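PDB 5XEI: chromosome partition protein Smc, which is probably required for chromosome condensation and partitioning and binds ATP, built here as its ATPase head with part of the coiled coil. Local coordinates for residues Tyr114-Gly118 against Arg119-Arg123; Asp128-Ala132 against Ala133-Pro137. All coordinates share one frame; numbering follows the deposited sequence.

Interaction 1: residues Tyr114-Gly118 against Arg119-Arg123; sequences YWLNG and RRATR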
loop_
_atom_site.group_PDB
_atom_site.type_symbol
_atom_site.label_atom_id
_atom_site.label_comp_id
_atom_site.label_asym_id
_atom_site.label_seq_id
_atom_site.Cartn_x
_atom_site.Cartn_y
_atom_site.Cartn_z
ATOM N N TYR A 114 -17.896 -19.245 15.037
ATOM C CA TYR A 114 -16.872 -19.957 14.295
ATOM C C TYR A 114 -15.872 -20.592 15.253
ATOM O O TYR A 114 -15.794 -20.245 16.432
ATOM C CB TYR A 114 -16.168 -19.011 13.306
ATOM C CG TYR A 114 -17.064 -18.543 12.181
ATOM C CD1 TYR A 114 -18.020 -17.566 12.406
ATOM C CD2 TYR A 114 -16.948 -19.072 10.891
ATOM C CE1 TYR A 114 -18.851 -17.129 11.401
ATOM C CE2 TYR A 114 -17.774 -18.632 9.857
ATOM C CZ TYR A 114 -18.728 -17.656 10.134
ATOM O OH TYR A 114 -19.589 -17.189 9.168
ATOM N N TRP A 115 -15.120 -21.553 14.731
ATOM C CA TRP A 115 -14.018 -22.182 15.443
ATOM C C TRP A 115 -13.017 -22.686 14.418
ATOM O O TRP A 115 -13.415 -23.400 13.491
ATOM C CB TRP A 115 -14.485 -23.381 16.261
ATOM C CG TRP A 115 -15.416 -23.119 17.378
ATOM C CD1 TRP A 115 -15.090 -22.962 18.697
ATOM C CD2 TRP A 115 -16.843 -23.045 17.306
ATOM N NE1 TRP A 115 -16.226 -22.788 19.444
ATOM C CE2 TRP A 115 -17.317 -22.828 18.615
ATOM C CE3 TRP A 115 -17.766 -23.126 16.263
ATOM C CZ2 TRP A 115 -18.672 -22.694 18.906
ATOM C CZ3 TRP A 115 -19.110 -22.991 16.554
ATOM C CH2 TRP A 115 -19.550 -22.776 17.865
ATOM N N LEU A 116 -11.735 -22.357 14.576
ATOM C CA LEU A 116 -10.692 -23.126 13.907
ATOM C C LEU A 116 -9.970 -23.952 14.950
ATOM O O LEU A 116 -9.596 -23.436 16.004
ATOM C CB LEU A 116 -9.704 -22.272 13.113
ATOM C CG LEU A 116 -9.083 -20.960 13.559
ATOM C CD1 LEU A 116 -8.101 -21.130 14.731
ATOM C CD2 LEU A 116 -8.361 -20.372 12.354
ATOM N N ASN A 117 -9.846 -25.247 14.677
ATOM C CA ASN A 117 -9.152 -26.176 15.562
ATOM C C ASN A 117 -9.621 -26.044 17.009
ATOM O O ASN A 117 -8.844 -26.265 17.941
ATOM C CB ASN A 117 -7.642 -25.982 15.450
ATOM C CG ASN A 117 -7.121 -26.310 14.055
ATOM O OD1 ASN A 117 -7.388 -27.383 13.533
ATOM N ND2 ASN A 117 -6.392 -25.384 13.445
ATOM N N GLY A 118 -10.890 -25.657 17.208
ATOM C CA GLY A 118 -11.543 -25.672 18.505
ATOM C C GLY A 118 -11.622 -24.328 19.222
ATOM O O GLY A 118 -12.478 -24.155 20.096
ATOM N N ARG A 119 -10.748 -23.380 18.905
ATOM C CA ARG A 119 -10.841 -22.080 19.551
ATOM C C ARG A 119 -11.831 -21.180 18.820
ATOM O O ARG A 119 -11.944 -21.217 17.593
ATOM C CB ARG A 119 -9.471 -21.409 19.623
ATOM C CG ARG A 119 -8.336 -22.351 20.026
ATOM C CD ARG A 119 -6.947 -21.715 19.779
ATOM N NE ARG A 119 -6.369 -21.228 21.019
ATOM C CZ ARG A 119 -5.251 -20.516 21.062
ATOM N NH1 ARG A 119 -4.622 -20.218 19.925
ATOM N NH2 ARG A 119 -4.758 -20.091 22.225
ATOM N N ARG A 120 -12.559 -20.380 19.589
ATOM C CA ARG A 120 -13.460 -19.403 18.998
ATOM C C ARG A 120 -12.696 -18.466 18.081
ATOM O O ARG A 120 -11.672 -17.899 18.467
ATOM C CB ARG A 120 -14.166 -18.597 20.082
ATOM C CG ARG A 120 -15.308 -19.342 20.644
ATOM C CD ARG A 120 -16.317 -19.620 19.550
ATOM N NE ARG A 120 -16.990 -18.404 19.093
ATOM C CZ ARG A 120 -18.095 -17.924 19.655
ATOM N NH1 ARG A 120 -18.628 -18.565 20.694
ATOM N NH2 ARG A 120 -18.663 -16.813 19.183
ATOM N N ALA A 121 -13.194 -18.307 16.866
ATOM C CA ALA A 121 -12.650 -17.362 15.915
ATOM C C ALA A 121 -13.736 -16.388 15.494
ATOM O O ALA A 121 -14.933 -16.678 15.586
ATOM C CB ALA A 121 -12.095 -18.066 14.686
ATOM N N THR A 122 -13.309 -15.221 15.041
ATOM C CA THR A 122 -14.236 -14.302 14.410
ATOM C C THR A 122 -14.343 -14.601 12.917
ATOM O O THR A 122 -13.576 -15.387 12.344
ATOM C CB THR A 122 -13.791 -12.863 14.625
ATOM O OG1 THR A 122 -12.554 -12.657 13.938
ATOM C CG2 THR A 122 -13.615 -12.579 16.109
ATOM N N ARG A 123 -15.308 -13.951 12.270
ATOM C CA ARG A 123 -15.471 -14.225 10.852
ATOM C C ARG A 123 -14.335 -13.646 10.024
ATOM O O ARG A 123 -13.901 -14.291 9.060
ATOM C CB ARG A 123 -16.812 -13.704 10.354
ATOM C CG ARG A 123 -16.961 -13.820 8.866
ATOM C CD ARG A 123 -18.396 -13.986 8.462
ATOM N NE ARG A 123 -18.493 -13.938 7.008
ATOM C CZ ARG A 123 -18.614 -12.812 6.311
ATOM N NH1 ARG A 123 -18.664 -11.646 6.942
ATOM N NH2 ARG A 123 -18.684 -12.848 4.987
#

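Interaction 2: residues Asp128-Ala132 against Ala133-Pro137; sequences DLLSA and AMISP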
loop_
_atom_site.group_PDB
_atom_site.type_symbol
_atom_site.label_atom_id
_atom_site.label_comp_id
_atom_site.label_asym_id
_atom_site.label_seq_id
_atom_site.Cartn_x
_atom_site.Cartn_y
_atom_site.Cartn_z
ATOM N N ASP A 128 -9.904 -14.209 6.282
ATOM C CA ASP A 128 -8.579 -13.777 5.859
ATOM C C ASP A 128 -7.652 -14.967 5.671
ATOM O O ASP A 128 -6.800 -14.954 4.777
ATOM C CB ASP A 128 -8.019 -12.750 6.864
ATOM C CG ASP A 128 -7.495 -13.381 8.163
ATOM O OD1 ASP A 128 -7.179 -12.611 9.099
ATOM O OD2 ASP A 128 -7.359 -14.622 8.268
ATOM N N LEU A 129 -7.823 -16.011 6.491
ATOM C CA LEU A 129 -7.032 -17.229 6.354
ATOM C C LEU A 129 -7.493 -18.065 5.150
ATOM O O LEU A 129 -6.665 -18.608 4.398
ATOM C CB LEU A 129 -7.100 -18.023 7.666
ATOM C CG LEU A 129 -6.741 -19.510 7.703
ATOM C CD1 LEU A 129 -5.291 -19.630 7.408
ATOM C CD2 LEU A 129 -6.989 -20.160 9.049
ATOM N N LEU A 130 -8.805 -18.161 4.920
ATOM C CA LEU A 130 -9.246 -18.812 3.694
ATOM C C LEU A 130 -8.709 -18.095 2.467
ATOM O O LEU A 130 -8.440 -18.745 1.449
ATOM C CB LEU A 130 -10.767 -18.905 3.658
ATOM C CG LEU A 130 -11.272 -19.821 4.772
ATOM C CD1 LEU A 130 -12.789 -19.854 4.896
ATOM C CD2 LEU A 130 -10.724 -21.205 4.570
ATOM N N SER A 131 -8.513 -16.770 2.548
ATOM C CA SER A 131 -7.909 -16.043 1.430
ATOM C C SER A 131 -6.437 -16.365 1.296
ATOM O O SER A 131 -5.950 -16.625 0.192
ATOM C CB SER A 131 -8.086 -14.539 1.587
ATOM O OG SER A 131 -9.176 -14.074 0.816
ATOM N N ALA A 132 -5.706 -16.326 2.411
ATOM C CA ALA A 132 -4.296 -16.693 2.387
ATOM C C ALA A 132 -4.082 -18.065 1.760
ATOM O O ALA A 132 -3.084 -18.281 1.069
ATOM C CB ALA A 132 -3.721 -16.655 3.802
ATOM N N ALA A 133 -5.000 -19.000 1.968
ATOM C CA ALA A 133 -4.900 -20.297 1.308
ATOM C C ALA A 133 -5.518 -20.283 -0.086
ATOM O O ALA A 133 -5.715 -21.350 -0.690
ATOM C CB ALA A 133 -5.560 -21.379 2.170
ATOM N N MET A 134 -5.821 -19.087 -0.592
ATOM C CA MET A 134 -6.570 -18.873 -1.831
ATOM C C MET A 134 -7.686 -19.899 -2.006
ATOM O O MET A 134 -7.950 -20.367 -3.113
ATOM C CB MET A 134 -5.634 -18.848 -3.052
ATOM C CG MET A 134 -4.896 -20.148 -3.371
ATOM S SD MET A 134 -4.796 -20.445 -5.145
ATOM C CE MET A 134 -4.045 -22.055 -5.200
ATOM N N ILE A 135 -8.357 -20.242 -0.910
ATOM C CA ILE A 135 -9.574 -21.043 -0.978
ATOM C C ILE A 135 -10.669 -20.195 -1.596
ATOM O O ILE A 135 -11.038 -19.143 -1.047
ATOM C CB ILE A 135 -9.997 -21.529 0.412
ATOM C CG1 ILE A 135 -8.918 -22.399 1.039
ATOM C CG2 ILE A 135 -11.339 -22.256 0.322
ATOM C CD1 ILE A 135 -9.043 -23.853 0.723
ATOM N N SER A 136 -11.210 -20.652 -2.728
ATOM C CA SER A 136 -12.329 -19.983 -3.386
ATOM C C SER A 136 -12.022 -18.525 -3.747
ATOM O O SER A 136 -12.575 -17.603 -3.126
ATOM C CB SER A 136 -13.583 -20.099 -2.501
ATOM O OG SER A 136 -14.533 -19.066 -2.753
ATOM N N PRO A 137 -11.126 -18.273 -4.747
ATOM C CA PRO A 137 -10.932 -16.899 -5.264
ATOM C C PRO A 137 -12.141 -16.366 -6.025
ATOM O O PRO A 137 -12.460 -16.845 -7.121
ATOM C CB PRO A 137 -9.715 -17.027 -6.200
ATOM C CG PRO A 137 -9.072 -18.360 -5.854
ATOM C CD PRO A 137 -10.181 -19.239 -5.343
#

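Interaction 1: residues Tyr114-Gly118 against Arg119-Arg123
With CG beside the backbone N (chi1 -65°), the indole of W115 is laid out on the same face of the hairpin as R120, and the bends at chi2 and chi3 of R120 carry its CD over the indole. This methylene does the touching: R120 CD sits 3.6 Å from the centroid of the five-membered ring of W115, a CH-pi contact over the ring face but displaced toward the rim. The guanidinium is not stacked on the indole; the two planes are 60° apart. These two residues form the non-hydrogen-bonded pair of a beta hairpin with a two-residue loop (N117-G118), closed by a type I' turn from L116 to R119, in which N117 and G118 both take positive phi, and at G118 a CB would jam against the carbonyl O of N117. R119 N bonds L116 O at 3.1 Å, while the return bond from L116 N to R119 O is weak. On the other face, A121 CB lies 4.4 Å from Y114 CB and 4.3 Å from L116 CG, and I126 of the following helix packs on both Y114 and A121. Beyond the strand, the extended R123 chain runs alongside the Y114 ring, bringing R123 CD to 3.5 Å from Y114 OH, and R123 NE hydrogen-bonds G51 O.

Interaction 2: residues Asp128-Ala132 against Ala133-Pro137
Backbone hydrogen bonds carry most of the contact between L130 and I135 and their neighbours at the end of helix 123-132. A133 N gives the last ordinary helical bond, to L129 O at 3.0 Å. After it the pattern changes. I135 N reaches back five residues to L130 O at 2.8 Å; the donor lies nearly on the line of the C=O bond, although the N-H itself is bent (142° at the hydrogen). M134 N, by contrast, bonds S131 O from well above that carbonyl's plane. Together these two bonds make a Schellman motif, with M134 as the C-prime residue; its positive phi (37°) turns the chain back on itself and directs the next N-H inward to the helix end. Two carbonyls of the final turn thus gain donors from the residues that leave the helix.

Apolar contact is the second kind, and it is slighter. L130 and I135 each hold the first side-chain branch beside the backbone N, CG in L130 (chi1 -65°) and CG1 in I135, and the two chains run at a slant to one another until L130 CD2 meets I135 CG1 at 4.1 Å. Separate from this pair is a carbon-oxygen neighbour, A133 CB at 3.7 Å from L129 O. Farther out, M134 packs on M1, and L129 touches F93 and P94.

In the fold
The two interactions come in series along the chain, within the ATPase head and away from the predicted ATP site, their centres about 16 Å apart. Interaction 1 closes the hairpin of strands 112-116 and 119-121, the latter an outermost strand of the six-stranded antiparallel sheet; helix 123-132 follows at once, and interaction 2 ends it. They also touch directly: L116 CD2 packs against L129 CD2 at 3.6 Å, so the helix lies against the hairpin face that carries Y114, L116 and A121. From the helix end the chain continues to strand 142-143, at the edge of the mixed sheet, so along the chain this hairpin and helix lead from the antiparallel sheet to the mixed one.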